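Local coordinates for hemolysin activator protein CdiB (Acinetobacter baumannii ACICU, PDB 6WIL) that probably secretes its partner toxin CdiA across the outer membrane, as a two-partner (TpsB) transporter of the Omp85 superfamily in contact-dependent growth inhibition, at residues 45-50 with 84-89; 140-145 with 161-166; 188-193 with 206-211; 464-469 with 546-551; 514-519 with 540-545. All blocks are in the same frame, centred on the assembly; numbering follows the deposited sequence.

Interaction 1: 45-50 with 84-89; sequences KHLVVE and KKHPQN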
# COMPACT_ATOMS: atom_id res chain seq x y z
N LYS A 45 -21.07 24.38 16.33
CA LYS A 45 -22.22 23.93 17.11
C LYS A 45 -23.39 24.89 16.96
O LYS A 45 -24.52 24.47 16.68
CB LYS A 45 -21.83 23.78 18.58
CG LYS A 45 -21.69 22.34 19.06
CD LYS A 45 -21.32 22.27 20.54
CE LYS A 45 -22.46 22.76 21.43
NZ LYS A 45 -23.65 21.86 21.40
N HIS A 46 -23.14 26.18 17.14
CA HIS A 46 -24.16 27.21 16.98
C HIS A 46 -23.64 28.25 16.00
O HIS A 46 -22.62 28.90 16.25
CB HIS A 46 -24.51 27.86 18.32
CG HIS A 46 -24.40 26.93 19.49
ND1 HIS A 46 -23.31 26.94 20.34
CD2 HIS A 46 -25.23 25.96 19.94
CE1 HIS A 46 -23.48 26.02 21.28
NE2 HIS A 46 -24.63 25.41 21.05
N LEU A 47 -24.35 28.41 14.88
CA LEU A 47 -24.07 29.47 13.92
C LEU A 47 -24.92 30.71 14.13
O LEU A 47 -24.45 31.82 13.90
CB LEU A 47 -24.27 28.95 12.49
CG LEU A 47 -23.59 27.61 12.17
CD1 LEU A 47 -24.08 27.07 10.83
CD2 LEU A 47 -22.08 27.76 12.17
N VAL A 48 -26.17 30.53 14.57
CA VAL A 48 -27.10 31.63 14.77
C VAL A 48 -27.02 32.10 16.22
O VAL A 48 -27.10 31.28 17.14
CB VAL A 48 -28.53 31.21 14.40
CG1 VAL A 48 -29.50 32.37 14.61
CG2 VAL A 48 -28.58 30.71 12.97
N VAL A 49 -26.86 33.40 16.41
CA VAL A 49 -26.85 34.02 17.73
C VAL A 49 -27.89 35.13 17.75
O VAL A 49 -28.44 35.52 16.71
CB VAL A 49 -25.46 34.56 18.12
CG1 VAL A 49 -24.45 33.42 18.24
CG2 VAL A 49 -24.98 35.58 17.09
N GLU A 50 -28.17 35.64 18.95
CA GLU A 50 -29.14 36.73 19.12
C GLU A 50 -28.44 38.06 18.88
O GLU A 50 -27.43 38.37 19.52
CB GLU A 50 -29.75 36.68 20.52
N LYS A 84 -28.52 23.68 5.30
CA LYS A 84 -29.87 23.27 5.66
C LYS A 84 -29.89 22.05 6.57
O LYS A 84 -30.89 21.83 7.26
CB LYS A 84 -30.68 23.01 4.40
CG LYS A 84 -30.97 24.25 3.58
CD LYS A 84 -31.82 23.95 2.36
CE LYS A 84 -32.22 25.23 1.65
NZ LYS A 84 -33.00 24.95 0.41
N LYS A 85 -28.82 21.26 6.59
CA LYS A 85 -28.77 20.07 7.43
C LYS A 85 -28.36 20.39 8.86
O LYS A 85 -28.60 19.57 9.75
CB LYS A 85 -27.79 19.05 6.81
CG LYS A 85 -27.68 17.70 7.52
CD LYS A 85 -28.95 16.87 7.38
CE LYS A 85 -28.68 15.42 7.78
NZ LYS A 85 -27.58 14.83 6.97
N HIS A 86 -27.78 21.56 9.09
CA HIS A 86 -27.27 21.89 10.42
C HIS A 86 -28.40 21.85 11.44
O HIS A 86 -29.48 22.40 11.19
CB HIS A 86 -26.62 23.28 10.40
CG HIS A 86 -25.88 23.61 11.66
ND1 HIS A 86 -26.51 24.04 12.80
CD2 HIS A 86 -24.55 23.58 11.95
CE1 HIS A 86 -25.61 24.26 13.75
NE2 HIS A 86 -24.42 23.99 13.25
N PRO A 87 -28.20 21.20 12.59
CA PRO A 87 -29.31 20.99 13.53
C PRO A 87 -29.87 22.26 14.16
O PRO A 87 -30.83 22.18 14.93
CB PRO A 87 -28.70 20.07 14.60
CG PRO A 87 -27.24 20.37 14.55
CD PRO A 87 -26.93 20.65 13.10
N GLN A 88 -29.31 23.43 13.86
CA GLN A 88 -29.88 24.67 14.37
C GLN A 88 -30.99 25.22 13.49
O GLN A 88 -31.60 26.23 13.85
CB GLN A 88 -28.79 25.73 14.56
CG GLN A 88 -29.01 26.63 15.76
CD GLN A 88 -27.84 27.55 16.00
OE1 GLN A 88 -26.84 27.50 15.28
NE2 GLN A 88 -27.95 28.40 17.01
N ASN A 89 -31.26 24.58 12.35
CA ASN A 89 -32.39 24.92 11.49
C ASN A 89 -32.38 26.39 11.09
O ASN A 89 -33.30 27.15 11.40
CB ASN A 89 -33.72 24.55 12.16
CG ASN A 89 -33.77 23.09 12.57
OD1 ASN A 89 -33.10 22.24 11.98
ND2 ASN A 89 -34.56 22.79 13.60

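Interaction 2: 140-145 with 161-166; sequences GRLNKI and LPFKAG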
# COMPACT_ATOMS: atom_id res chain seq x y z
N GLY A 140 -12.60 28.83 -8.06
CA GLY A 140 -11.19 28.98 -8.37
C GLY A 140 -10.70 27.88 -9.29
O GLY A 140 -10.83 26.69 -8.98
N ARG A 141 -10.12 28.27 -10.42
CA ARG A 141 -9.75 27.33 -11.47
C ARG A 141 -8.25 27.36 -11.71
O ARG A 141 -7.52 28.22 -11.19
CB ARG A 141 -10.49 27.63 -12.77
CG ARG A 141 -12.00 27.71 -12.62
CD ARG A 141 -12.67 27.94 -13.96
NE ARG A 141 -13.41 26.76 -14.40
CZ ARG A 141 -14.72 26.62 -14.26
NH1 ARG A 141 -15.44 27.59 -13.71
NH2 ARG A 141 -15.32 25.51 -14.68
N LEU A 142 -7.79 26.40 -12.50
CA LEU A 142 -6.38 26.28 -12.86
C LEU A 142 -6.13 26.98 -14.18
O LEU A 142 -6.83 26.73 -15.16
CB LEU A 142 -5.99 24.80 -12.96
CG LEU A 142 -4.53 24.47 -13.26
CD1 LEU A 142 -3.64 24.92 -12.11
CD2 LEU A 142 -4.36 22.99 -13.53
N ASN A 143 -5.14 27.87 -14.20
CA ASN A 143 -4.80 28.59 -15.41
C ASN A 143 -3.67 27.94 -16.20
O ASN A 143 -3.85 27.65 -17.39
CB ASN A 143 -4.44 30.03 -15.04
CG ASN A 143 -3.95 30.84 -16.22
OD1 ASN A 143 -2.97 31.56 -16.12
ND2 ASN A 143 -4.67 30.75 -17.35
N LYS A 144 -2.52 27.70 -15.57
CA LYS A 144 -1.39 27.07 -16.23
C LYS A 144 -0.69 26.12 -15.27
O LYS A 144 -0.59 26.40 -14.07
CB LYS A 144 -0.36 28.09 -16.75
CG LYS A 144 -0.92 29.35 -17.40
CD LYS A 144 0.20 30.28 -17.85
CE LYS A 144 1.04 30.79 -16.68
NZ LYS A 144 2.17 31.67 -17.13
N ILE A 145 -0.19 25.02 -15.80
CA ILE A 145 0.79 24.20 -15.10
C ILE A 145 2.17 24.66 -15.57
O ILE A 145 2.47 24.63 -16.76
CB ILE A 145 0.57 22.70 -15.36
CG1 ILE A 145 -0.75 22.26 -14.75
CG2 ILE A 145 1.73 21.88 -14.80
CD1 ILE A 145 -1.56 21.35 -15.64
N LEU A 161 -1.36 13.46 -14.08
CA LEU A 161 -2.24 14.40 -13.39
C LEU A 161 -3.67 14.18 -13.84
O LEU A 161 -3.95 14.29 -15.05
CB LEU A 161 -1.82 15.84 -13.67
CG LEU A 161 -0.37 16.21 -13.40
CD1 LEU A 161 -0.15 17.67 -13.73
CD2 LEU A 161 -0.02 15.93 -11.96
N PRO A 162 -4.61 13.89 -12.94
CA PRO A 162 -5.99 13.67 -13.36
C PRO A 162 -6.75 14.96 -13.65
O PRO A 162 -7.98 14.95 -13.75
CB PRO A 162 -6.60 12.91 -12.18
CG PRO A 162 -5.81 13.39 -11.01
CD PRO A 162 -4.41 13.58 -11.51
N PHE A 163 -6.03 16.07 -13.80
CA PHE A 163 -6.62 17.37 -14.07
C PHE A 163 -5.88 18.02 -15.24
O PHE A 163 -4.81 17.57 -15.66
CB PHE A 163 -6.58 18.28 -12.84
CG PHE A 163 -5.20 18.49 -12.28
CD1 PHE A 163 -4.40 19.53 -12.75
CD2 PHE A 163 -4.70 17.66 -11.29
CE1 PHE A 163 -3.13 19.73 -12.24
CE2 PHE A 163 -3.42 17.86 -10.78
CZ PHE A 163 -2.64 18.90 -11.25
N LYS A 164 -6.46 19.10 -15.76
CA LYS A 164 -5.88 19.83 -16.87
C LYS A 164 -6.10 21.32 -16.66
O LYS A 164 -6.78 21.75 -15.72
CB LYS A 164 -6.48 19.40 -18.21
CG LYS A 164 -7.91 19.85 -18.41
CD LYS A 164 -8.53 19.20 -19.63
CE LYS A 164 -8.40 17.69 -19.55
NZ LYS A 164 -9.26 16.99 -20.55
N ALA A 165 -5.50 22.11 -17.54
CA ALA A 165 -5.68 23.56 -17.49
C ALA A 165 -7.14 23.92 -17.71
O ALA A 165 -7.81 23.35 -18.58
CB ALA A 165 -4.79 24.23 -18.53
N GLY A 166 -7.64 24.85 -16.90
CA GLY A 166 -9.03 25.25 -16.96
C GLY A 166 -9.96 24.50 -16.03
O GLY A 166 -11.13 24.89 -15.90

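Interaction 3: 188-193 with 206-211; sequences DMQITP and DLILKL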
# COMPACT_ATOMS: atom_id res chain seq x y z
N ASP A 188 8.44 19.53 -6.10
CA ASP A 188 8.05 20.68 -5.29
C ASP A 188 6.83 21.31 -5.96
O ASP A 188 6.87 21.65 -7.14
CB ASP A 188 9.20 21.69 -5.17
CG ASP A 188 8.94 22.74 -4.09
OD1 ASP A 188 7.99 23.54 -4.24
OD2 ASP A 188 9.69 22.75 -3.09
N MSE A 189 5.74 21.43 -5.20
CA MSE A 189 4.49 21.92 -5.75
C MSE A 189 4.03 23.16 -4.98
O MSE A 189 3.97 23.15 -3.75
CB MSE A 189 3.42 20.82 -5.71
CG MSE A 189 2.15 21.11 -6.53
SE MSE A 189 0.77 19.70 -6.45
CE MSE A 189 1.41 18.50 -7.86
N GLN A 190 3.74 24.24 -5.72
CA GLN A 190 3.25 25.48 -5.14
C GLN A 190 2.06 25.98 -5.94
O GLN A 190 1.98 25.80 -7.15
CB GLN A 190 4.34 26.56 -5.10
CG GLN A 190 5.31 26.41 -3.94
CD GLN A 190 6.57 27.24 -4.13
OE1 GLN A 190 6.91 27.62 -5.25
NE2 GLN A 190 7.27 27.51 -3.03
N ILE A 191 1.12 26.61 -5.23
CA ILE A 191 -0.04 27.26 -5.83
C ILE A 191 0.16 28.77 -5.71
O ILE A 191 0.47 29.27 -4.62
CB ILE A 191 -1.35 26.83 -5.16
CG1 ILE A 191 -1.76 25.43 -5.62
CG2 ILE A 191 -2.45 27.85 -5.42
CD1 ILE A 191 -2.40 25.40 -6.99
N THR A 192 0.00 29.48 -6.82
CA THR A 192 0.12 30.93 -6.87
C THR A 192 -1.03 31.49 -7.69
O THR A 192 -1.56 30.81 -8.58
CB THR A 192 1.45 31.39 -7.49
OG1 THR A 192 1.55 30.90 -8.83
CG2 THR A 192 2.63 30.89 -6.67
N PRO A 193 -1.45 32.73 -7.41
CA PRO A 193 -2.48 33.37 -8.24
C PRO A 193 -1.95 33.64 -9.64
O PRO A 193 -0.78 33.96 -9.84
CB PRO A 193 -2.78 34.67 -7.50
CG PRO A 193 -2.29 34.45 -6.10
CD PRO A 193 -1.11 33.53 -6.22
N ASP A 206 -2.00 29.30 -10.73
CA ASP A 206 -0.91 28.68 -11.47
C ASP A 206 -0.26 27.64 -10.58
O ASP A 206 0.03 27.90 -9.41
CB ASP A 206 0.12 29.71 -11.94
CG ASP A 206 -0.32 30.41 -13.21
OD1 ASP A 206 -1.15 29.83 -13.95
OD2 ASP A 206 0.17 31.53 -13.47
N LEU A 207 -0.06 26.45 -11.15
CA LEU A 207 0.56 25.32 -10.46
C LEU A 207 2.05 25.32 -10.80
O LEU A 207 2.44 24.91 -11.90
CB LEU A 207 -0.11 24.01 -10.86
CG LEU A 207 0.32 22.79 -10.05
CD1 LEU A 207 -0.04 23.00 -8.59
CD2 LEU A 207 -0.32 21.52 -10.58
N ILE A 208 2.87 25.76 -9.85
CA ILE A 208 4.31 25.86 -10.04
C ILE A 208 4.95 24.56 -9.59
O ILE A 208 4.90 24.21 -8.41
CB ILE A 208 4.89 27.06 -9.27
CG1 ILE A 208 4.06 28.32 -9.54
CG2 ILE A 208 6.35 27.28 -9.64
CD1 ILE A 208 3.90 28.63 -11.02
N LEU A 209 5.57 23.85 -10.54
CA LEU A 209 6.21 22.56 -10.27
C LEU A 209 7.71 22.67 -10.48
O LEU A 209 8.16 23.13 -11.54
CB LEU A 209 5.64 21.47 -11.18
CG LEU A 209 4.23 20.97 -10.87
CD1 LEU A 209 3.74 20.04 -11.96
CD2 LEU A 209 4.23 20.26 -9.53
N LYS A 210 8.49 22.25 -9.48
CA LYS A 210 9.94 22.11 -9.59
C LYS A 210 10.27 20.63 -9.49
O LYS A 210 10.05 20.00 -8.45
CB LYS A 210 10.66 22.92 -8.51
CG LYS A 210 10.90 24.38 -8.88
CD LYS A 210 11.85 25.04 -7.89
CE LYS A 210 11.11 25.62 -6.70
NZ LYS A 210 10.33 26.83 -7.09
N LEU A 211 10.81 20.06 -10.57
CA LEU A 211 11.05 18.63 -10.68
C LEU A 211 12.55 18.35 -10.82
O LEU A 211 13.28 19.11 -11.46
CB LEU A 211 10.30 18.03 -11.88
CG LEU A 211 8.79 18.27 -11.97
CD1 LEU A 211 8.24 17.68 -13.26
CD2 LEU A 211 8.06 17.70 -10.76
O HOH W 1 7.35 25.05 -7.00

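Interaction 4: 464-469 with 546-551; sequences RGFDGE and IKKDWV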
# COMPACT_ATOMS: atom_id res chain seq x y z
N ARG A 464 8.58 -15.73 13.16
CA ARG A 464 10.03 -15.68 13.35
C ARG A 464 10.45 -16.47 14.59
O ARG A 464 9.66 -16.72 15.50
CB ARG A 464 10.52 -14.24 13.44
CG ARG A 464 10.70 -13.57 12.08
CD ARG A 464 10.93 -12.08 12.23
NE ARG A 464 9.73 -11.42 12.73
CZ ARG A 464 9.65 -10.12 13.01
NH1 ARG A 464 8.51 -9.61 13.45
NH2 ARG A 464 10.70 -9.33 12.84
N GLY A 465 11.72 -16.86 14.61
CA GLY A 465 12.24 -17.74 15.64
C GLY A 465 12.18 -19.21 15.29
O GLY A 465 12.64 -20.04 16.08
N PHE A 466 11.63 -19.56 14.13
CA PHE A 466 11.54 -20.94 13.67
C PHE A 466 12.28 -21.08 12.35
O PHE A 466 12.24 -20.17 11.51
CB PHE A 466 10.08 -21.38 13.52
CG PHE A 466 9.38 -21.62 14.83
CD1 PHE A 466 9.49 -22.84 15.48
CD2 PHE A 466 8.61 -20.63 15.41
CE1 PHE A 466 8.85 -23.07 16.68
CE2 PHE A 466 7.96 -20.85 16.62
CZ PHE A 466 8.08 -22.07 17.25
N ASP A 467 12.95 -22.23 12.18
CA ASP A 467 13.82 -22.41 11.02
C ASP A 467 13.03 -22.61 9.74
O ASP A 467 13.51 -22.29 8.64
CB ASP A 467 14.76 -23.61 11.25
CG ASP A 467 14.03 -24.83 11.76
OD1 ASP A 467 12.99 -25.23 11.16
OD2 ASP A 467 14.50 -25.41 12.77
N GLY A 468 11.82 -23.16 9.85
CA GLY A 468 11.02 -23.46 8.69
C GLY A 468 11.24 -24.80 8.03
O GLY A 468 10.72 -25.01 6.92
N GLU A 469 11.99 -25.71 8.66
CA GLU A 469 12.08 -27.05 8.09
C GLU A 469 10.76 -27.78 8.19
O GLU A 469 10.43 -28.61 7.34
CB GLU A 469 13.18 -27.85 8.78
CG GLU A 469 12.85 -28.28 10.20
CD GLU A 469 14.02 -28.98 10.85
OE1 GLU A 469 14.24 -30.15 10.51
OE2 GLU A 469 14.71 -28.33 11.66
N ILE A 546 7.74 -29.99 16.47
CA ILE A 546 8.56 -28.84 16.09
C ILE A 546 9.69 -28.70 17.10
O ILE A 546 9.48 -28.84 18.31
CB ILE A 546 7.73 -27.55 16.00
CG1 ILE A 546 6.59 -27.70 14.98
CG2 ILE A 546 8.61 -26.38 15.62
CD1 ILE A 546 7.00 -27.44 13.55
N LYS A 547 10.89 -28.39 16.60
CA LYS A 547 12.10 -28.52 17.40
C LYS A 547 12.16 -27.51 18.54
O LYS A 547 12.58 -27.85 19.65
CB LYS A 547 13.33 -28.38 16.49
CG LYS A 547 13.58 -29.54 15.56
CD LYS A 547 14.89 -29.33 14.84
CE LYS A 547 15.40 -30.61 14.18
NZ LYS A 547 16.24 -30.20 13.00
N LYS A 548 11.74 -26.26 18.29
CA LYS A 548 11.99 -25.13 19.20
C LYS A 548 13.49 -24.93 19.42
O LYS A 548 13.94 -24.65 20.54
CB LYS A 548 11.25 -25.30 20.54
CG LYS A 548 9.77 -24.96 20.47
CD LYS A 548 9.12 -24.98 21.85
CE LYS A 548 9.23 -26.35 22.48
NZ LYS A 548 8.80 -27.40 21.52
N ASP A 549 14.26 -25.04 18.35
CA ASP A 549 15.70 -24.89 18.41
C ASP A 549 16.08 -23.41 18.30
O ASP A 549 15.22 -22.54 18.12
CB ASP A 549 16.36 -25.72 17.31
CG ASP A 549 17.71 -26.28 17.73
OD1 ASP A 549 17.81 -26.83 18.85
OD2 ASP A 549 18.66 -26.20 16.92
N TRP A 550 17.37 -23.12 18.42
CA TRP A 550 17.87 -21.77 18.24
C TRP A 550 18.16 -21.51 16.77
O TRP A 550 18.72 -22.37 16.08
CB TRP A 550 19.14 -21.54 19.07
CG TRP A 550 18.88 -21.37 20.53
CD1 TRP A 550 18.76 -22.36 21.46
CD2 TRP A 550 18.72 -20.13 21.24
NE1 TRP A 550 18.53 -21.82 22.70
CE2 TRP A 550 18.50 -20.45 22.59
CE3 TRP A 550 18.73 -18.79 20.86
CZ2 TRP A 550 18.30 -19.48 23.56
CZ3 TRP A 550 18.54 -17.82 21.82
CH2 TRP A 550 18.32 -18.17 23.16
N VAL A 551 17.78 -20.33 16.29
CA VAL A 551 17.97 -19.96 14.90
C VAL A 551 18.72 -18.64 14.83
O VAL A 551 18.64 -17.80 15.74
CB VAL A 551 16.63 -19.86 14.13
CG1 VAL A 551 15.96 -21.23 14.07
CG2 VAL A 551 15.72 -18.84 14.78

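Interaction 5: 514-519 with 540-545; sequences RYLLGS and LIAPDS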
# COMPACT_ATOMS: atom_id res chain seq x y z
N ARG A 514 -1.75 -26.43 16.30
CA ARG A 514 -2.36 -25.29 15.63
C ARG A 514 -1.75 -23.95 16.03
O ARG A 514 -2.26 -22.91 15.62
CB ARG A 514 -3.86 -25.27 15.92
CG ARG A 514 -4.52 -26.65 15.90
CD ARG A 514 -6.02 -26.55 16.18
NE ARG A 514 -6.29 -25.93 17.48
CZ ARG A 514 -7.51 -25.79 18.00
NH1 ARG A 514 -7.66 -25.21 19.18
NH2 ARG A 514 -8.57 -26.23 17.34
N TYR A 515 -0.68 -23.95 16.82
CA TYR A 515 -0.18 -22.70 17.39
C TYR A 515 1.34 -22.68 17.41
O TYR A 515 1.99 -23.69 17.72
CB TYR A 515 -0.72 -22.50 18.80
CG TYR A 515 -0.32 -21.17 19.40
CD1 TYR A 515 -1.00 -20.01 19.06
CD2 TYR A 515 0.73 -21.08 20.31
CE1 TYR A 515 -0.65 -18.79 19.61
CE2 TYR A 515 1.09 -19.86 20.86
CZ TYR A 515 0.39 -18.72 20.50
OH TYR A 515 0.73 -17.49 21.04
N LEU A 516 1.91 -21.52 17.09
CA LEU A 516 3.34 -21.28 17.16
C LEU A 516 3.59 -19.95 17.85
O LEU A 516 2.85 -18.98 17.64
CB LEU A 516 3.98 -21.27 15.77
CG LEU A 516 4.19 -22.62 15.08
CD1 LEU A 516 4.77 -22.43 13.69
CD2 LEU A 516 5.08 -23.52 15.92
N LEU A 517 4.63 -19.91 18.67
CA LEU A 517 5.07 -18.68 19.33
C LEU A 517 6.58 -18.63 19.28
O LEU A 517 7.25 -19.48 19.87
CB LEU A 517 4.57 -18.62 20.78
CG LEU A 517 5.11 -17.44 21.61
CD1 LEU A 517 4.42 -16.14 21.23
CD2 LEU A 517 4.97 -17.70 23.10
N GLY A 518 7.12 -17.64 18.57
CA GLY A 518 8.55 -17.46 18.48
C GLY A 518 8.97 -16.07 18.91
O GLY A 518 8.14 -15.15 18.97
N SER A 519 10.25 -15.89 19.22
CA SER A 519 10.76 -14.59 19.62
C SER A 519 12.11 -14.37 18.96
O SER A 519 12.87 -15.31 18.71
CB SER A 519 10.89 -14.46 21.14
OG SER A 519 11.11 -13.11 21.51
N LEU A 540 9.32 -20.49 21.16
CA LEU A 540 8.88 -20.51 22.55
C LEU A 540 7.83 -21.59 22.81
O LEU A 540 8.00 -22.43 23.69
CB LEU A 540 8.35 -19.13 22.95
CG LEU A 540 9.38 -18.01 22.89
CD1 LEU A 540 8.78 -16.70 23.36
CD2 LEU A 540 10.61 -18.37 23.71
N ILE A 541 6.73 -21.57 22.05
CA ILE A 541 5.68 -22.57 22.17
C ILE A 541 5.47 -23.22 20.81
O ILE A 541 5.28 -22.52 19.81
CB ILE A 541 4.36 -21.96 22.69
CG1 ILE A 541 4.50 -21.58 24.16
CG2 ILE A 541 3.21 -22.93 22.48
CD1 ILE A 541 5.00 -22.72 25.03
N ALA A 542 5.51 -24.55 20.78
CA ALA A 542 5.33 -25.29 19.55
C ALA A 542 4.87 -26.70 19.89
O ALA A 542 5.13 -27.17 21.00
CB ALA A 542 6.62 -25.34 18.73
N PRO A 543 4.18 -27.38 18.98
CA PRO A 543 3.88 -28.80 19.19
C PRO A 543 5.17 -29.61 19.30
O PRO A 543 6.26 -29.15 18.95
CB PRO A 543 3.08 -29.19 17.94
CG PRO A 543 2.54 -27.90 17.42
CD PRO A 543 3.56 -26.86 17.75
N ASP A 544 5.02 -30.83 19.80
CA ASP A 544 6.18 -31.68 20.03
C ASP A 544 6.94 -31.97 18.73
O ASP A 544 8.16 -32.15 18.76
CB ASP A 544 5.75 -32.99 20.69
CG ASP A 544 5.45 -32.82 22.17
OD1 ASP A 544 6.40 -32.55 22.94
OD2 ASP A 544 4.27 -32.93 22.56
N SER A 545 6.24 -32.00 17.60
CA SER A 545 6.88 -32.29 16.32
C SER A 545 7.73 -31.14 15.80
O SER A 545 8.39 -31.31 14.77
CB SER A 545 5.83 -32.66 15.28
OG SER A 545 4.94 -31.58 15.03

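Interaction 1: 45-50 with 84-89
Q88 OE1 takes hydrogen bonds from two successive backbone amides of the other segment. L47 N reaches it at 2.7 Å, lying in the plane of the side-chain carbonyl. V48 N comes from above that plane at 3.2 Å, but its N-H points almost straight at the oxygen, at 171°. NE2 of the same amide makes a weak 3.0 Å bond to V48 O, so both polar atoms face the main chain of 45-50, OE1 as the firmer partner. Q88 itself is placed by H86, the first residue of a type I turn that follows helix 77-85: Q88 N donates to H86 ND1 at 3.1 Å. With CG anti to the backbone N (chi1 -171°), the H86 ring swings toward 45-50, where L47 CD1 makes a CH-pi contact over one face, 3.9 Å from the centroid. P87 CD lies over the opposite face. H86 NE2 bonds to F44 O. Accepting at ND1 and facing a carbonyl through NE2, the imidazole is probably neutral, with its proton on NE2. The loop is joined to this turn, in the ShlB-type POTRA region, by an amide reading backbone N-H and C=O groups and by an imidazole packed on L47.

Interaction 2: 140-145 with 161-166
L142 CD2 sits beside F163, 3.5 Å from CD1 of the ring, and the two side chains cross at about a right angle. The same methyl also rests against the main chain of the loop. A second branched residue on this side of strand 132-149, I145, brings CD1 to F163 CE1 at 4.1 Å. What turns the ring in this direction is its first torsion (chi1 57°), which places CG between the backbone N and the carbonyl carbon. L161 CB lies over one face of the ring, which L174 of helix 171-181 and L207 of strand 204-213 also touch. The loop is also tied to the strand by polar bonds. G166 N donates to L142 O at 2.7 Å, and R141 NE returns a weak bond to G166 O, 3.3 Å long, with the oxygen near the guanidinium plane. G166 has a positive phi of 92°, a conformation that suits glycine, and the next residue, D167, continues the backbone pairing with L142. In this second POTRA domain the loop between two helices joins the strand in two ways: carbon contacts on its inward side, and a backbone hydrogen bond, with a weak arginine bond beside it, at the more exposed A165-G166 end.

Interaction 3: 188-193 with 206-211
M189, a selenomethionine in this crystal, lies on the same sheet face as L207 and L209 and touches both. Its CB lies 3.9 Å from L209 CD2. CG is anti to the backbone N (chi1 -167°), and at this level it touches two leucine methyls, 3.6 Å from L207 CD1 and 3.7 Å from L209 CD2. SE stays near the same L207 methyl; a bend at the last torsion (chi3 -85°) then carries CE back to L209 CD2, at 3.7 Å. L174 and L178 of helix 171-181 meet the residue from outside the pair. L207 CD1 is shared, for I191 CD1 touches it as well. All of this belongs to an antiparallel beta hairpin of strands 185-193 and 204-213, the latter also paired in parallel with strand 132-149, as the sheet of a POTRA domain packed under its helices. Three hydrogen-bonded pairs, D188 with K210, Q190 with I208 and T192 with D206, stitch the hairpin, and D206 N to T192 O is the shortest of their bonds at 2.7 Å. These residues carry their side chains to the other face, which is largely polar apart from I208. There a water lies within bonding distance of Q190 OE1 and I208 O, 2.9 Å from the latter, and probably links them, with K210 NZ a weak third partner. K210 NZ also bonds to Q148 OE1, while T192 OG1 makes a weak bond to D206 O.

Interaction 4: 464-469 with 546-551
F466 packs its ring against I546, and with R464 and G465 it forms the RGF sequence characteristic of the lid loop in Omp85-type barrels. In the close part of the contact, apolar side chains pack on F466 and on the loop backbone. I546 CG2 lies 3.5 Å from F466 CE1, the two side chains crossing at about a right angle. V551, in the last barrel strand, lays its two methyls along the loop backbone: CG2 lies 3.6 Å from G465 O, and CG1 is 3.7 Å from D467 N. G465, with a positive phi of 92°, lets the chain turn here. Just before it, R464 reaches away from this contact to salt bridges with D500 and E483, which tie the loop to other barrel strands. The other side of the contact is charged and nearer the surface. K547 crosses E469 and forms a salt bridge whose main bond, NZ to OE2, is 2.8 Å long; a weak bond to OE1 completes a forked grip on the carboxylate. D467 CG, between its backbone N and carbonyl carbon (chi1 47°), holds the carboxylate back over its own loop, making an Asx turn: E469 N donates to D467 OD1 at 2.7 Å, meeting the oxygen on its anti side.

Interaction 5: 514-519 with 540-545
L517, L540 and I541 meet in a classic beta bulge, where two residues of strand 530-541 face one residue of strand 515-526 in an antiparallel hairpin of the transporter's 16-stranded barrel. L517 O is the shared acceptor: L540 N donates at 2.6 Å and I541 N at 3.1 Å, both in the carbonyl plane. L517 N in turn donates to I541 O at 2.9 Å, which makes L517 and I541 a hydrogen-bonded pair. The L517 side chain has CG anti to the backbone N (chi1 174°), and from there its CD2 leans over L540 CB at 3.7 Å. L540 stretches its own CD1 further, to S519 CB, while CB of I541 lies beside CB of L517. I541 CG2 then meets the Y515 ring at its edge, in plane. The Y515 hydroxyl bonds to Q501. I541 lies on the surface and a bound detergent is close to Y515, consistent with this face turning toward lipid. L516 points to the other face, where F466 of the lid loop lies against it and against A542. Beyond the last backbone bond P543 follows, its CD 3.5 Å from Y515 O.

How the interactions relate
Interactions 2 and 3 share the sheet of the second POTRA domain: strands 132-149 and 204-213 are neighbours, and K144 O probably bonds to L207 N. Interaction 1 stands apart in the first POTRA domain, its centre about 36 Å from that of interaction 2. Interactions 4 and 5, in the barrel, have centres about 9 Å apart and touch; both lie across the chain's centre from the POTRA sheet. All five are partly buried, but their chemistry differs. Interactions 3 and 5 are sheet pairings, one regular and one bulged. The others fix loops: interaction 1 combines an amide with a buried imidazole, interaction 2 mixes apolar and backbone contacts, and interaction 4 pairs buried F466, I546 and V551 with a salt bridge at its more exposed side.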